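Local coordinates for protein fructose-bisphosphate aldolase (Thermus caldophilus, PDB 2FJK) that belongs to the class II fructose-bisphosphate aldolases, enzymes built on a TIM barrel, and holds 1,3-dihydroxyacetonephosphate in its pocket, at residues 179-184 / 226-231. Sequence-based numbering, arbitrary orientation.
Sequences GAYKGK and GEIGEA. With 13P (1,3-dihydroxyacetonephosphate), chain E.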
# COMPACT_ATOMS: atom_id res chain seq x y z
N GLY A 179 -10.40 10.06 31.45
CA GLY A 179 -10.18 9.19 32.59
C GLY A 179 -11.40 8.55 33.19
O GLY A 179 -12.53 8.81 32.78
N ALA A 180 -11.18 7.69 34.18
CA ALA A 180 -12.27 6.98 34.84
C ALA A 180 -12.91 7.73 36.02
O ALA A 180 -13.79 7.19 36.68
CB ALA A 180 -11.78 5.62 35.29
N TYR A 181 -12.47 8.95 36.28
CA TYR A 181 -13.04 9.71 37.40
C TYR A 181 -13.58 11.05 36.94
O TYR A 181 -12.99 12.09 37.20
CB TYR A 181 -11.97 9.92 38.49
CG TYR A 181 -11.33 8.62 38.93
CD1 TYR A 181 -10.04 8.28 38.51
CD2 TYR A 181 -12.02 7.72 39.73
CE1 TYR A 181 -9.46 7.07 38.89
CE2 TYR A 181 -11.46 6.52 40.12
CZ TYR A 181 -10.18 6.19 39.69
OH TYR A 181 -9.65 4.99 40.06
N LYS A 182 -14.72 11.00 36.26
CA LYS A 182 -15.34 12.19 35.71
C LYS A 182 -16.16 13.05 36.67
O LYS A 182 -16.68 14.09 36.28
CB LYS A 182 -16.19 11.80 34.50
CG LYS A 182 -15.41 10.97 33.47
CD LYS A 182 -16.21 10.72 32.19
CE LYS A 182 -15.45 9.82 31.24
NZ LYS A 182 -14.08 10.34 30.96
N GLY A 183 -16.27 12.63 37.93
CA GLY A 183 -17.02 13.41 38.90
C GLY A 183 -17.91 12.62 39.85
O GLY A 183 -18.53 11.64 39.45
N LYS A 184 -17.99 13.05 41.11
CA LYS A 184 -18.82 12.36 42.10
C LYS A 184 -20.25 12.27 41.59
O LYS A 184 -20.81 13.25 41.08
CB LYS A 184 -18.80 13.09 43.44
CG LYS A 184 -17.46 13.04 44.16
CD LYS A 184 -17.58 13.56 45.60
CE LYS A 184 -16.25 13.46 46.34
NZ LYS A 184 -16.36 13.96 47.75
N GLY A 226 -8.20 -6.15 39.30
CA GLY A 226 -8.73 -5.21 40.28
C GLY A 226 -8.10 -3.84 40.47
O GLY A 226 -7.33 -3.36 39.65
N GLU A 227 -8.47 -3.23 41.58
CA GLU A 227 -7.99 -1.91 41.98
C GLU A 227 -8.30 -0.73 41.06
O GLU A 227 -7.55 -0.41 40.13
CB GLU A 227 -6.50 -1.95 42.31
CG GLU A 227 -6.23 -2.58 43.65
CD GLU A 227 -4.89 -2.20 44.23
OE1 GLU A 227 -4.54 -1.00 44.17
OE2 GLU A 227 -4.20 -3.10 44.76
N ILE A 228 -9.42 -0.08 41.37
CA ILE A 228 -9.91 1.10 40.67
C ILE A 228 -10.80 1.80 41.70
O ILE A 228 -11.41 1.14 42.54
CB ILE A 228 -10.74 0.72 39.42
CG1 ILE A 228 -11.06 1.98 38.62
CG2 ILE A 228 -12.03 0.01 39.84
CD1 ILE A 228 -11.77 1.72 37.30
N GLY A 229 -10.86 3.12 41.65
CA GLY A 229 -11.67 3.83 42.63
C GLY A 229 -13.14 3.99 42.29
O GLY A 229 -13.76 3.11 41.68
N GLU A 230 -13.71 5.12 42.71
CA GLU A 230 -15.11 5.40 42.43
C GLU A 230 -15.21 5.84 40.98
O GLU A 230 -15.44 7.02 40.69
CB GLU A 230 -15.64 6.51 43.33
CG GLU A 230 -15.66 6.19 44.80
CD GLU A 230 -16.52 7.18 45.57
OE1 GLU A 230 -17.75 7.19 45.34
OE2 GLU A 230 -15.96 7.94 46.39
N ALA A 231 -15.02 4.90 40.07
CA ALA A 231 -15.10 5.20 38.65
C ALA A 231 -16.45 5.83 38.40
O ALA A 231 -17.47 5.36 38.91
CB ALA A 231 -14.94 3.94 37.83
P 13P E . -12.05 9.04 27.73
O1P 13P E . -10.82 8.80 28.73
O2P 13P E . -13.25 9.58 28.61
O3P 13P E . -12.45 7.69 27.07
O1 13P E . -11.59 10.10 26.61
C1 13P E . -12.10 9.97 25.29
C2 13P E . -11.72 11.25 24.58
O2 13P E . -11.99 12.33 25.10
C3 13P E . -10.99 11.21 23.24
O3 13P E . -10.63 12.53 22.83
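Tyr181 reaches across to the turn at Gly229, whose backbone N-H donates to the phenol oxygen (Gly229 N to Tyr181 OH 2.7 Å, N-H...O 160°). Its CB is not aimed at 226-231; the rotation that sets CG anti to the carbonyl carbon (chi1 -53°) carries the ring over to Gly229. The ring meets the 229-230 backbone edge-on: the N atoms of Gly229 and Glu230 lie in its plane, and Tyr181 CD2 stands 3.6 Å from Glu230 O. Gly229 fits closely here, its CA 3.7 Å from Tyr181 CE2. Glu230 centres an inverse gamma turn, closed by a weak bond from Ala231 N to Gly229 O.

The two backbones run closest at Ala180 and Ala231, where Ala231 CA makes a CA-H...O contact with Ala180 O at 3.1 Å. Val213 touches both alanines, and helix 215-223 packs on Ile228 and Ala231. The ring edge is equally tight although solvent-exposed; the loose side is that of the Glu230 and Lys184 side chains, whose opposite charges stay too far apart to pair.

On either side of Tyr181 in sequence, Gly179 and Lys182 hold the phosphate of 1,3-dihydroxyacetonephosphate. Gly179 N donates to O1P, and Lys182, its chain bent at chi4 (-54°), sets NZ 2.6 Å from O2P. Lys182 NZ also bonds to Gly179 O, in the carbonyl plane, and to Ser177 O. Ser232 continues the junction through backbone hydrogen bonds with Ala180 and Lys182. Such ties are consistent with limited freedom for the backbone that brings Gly179 and Lys182 to the phosphate.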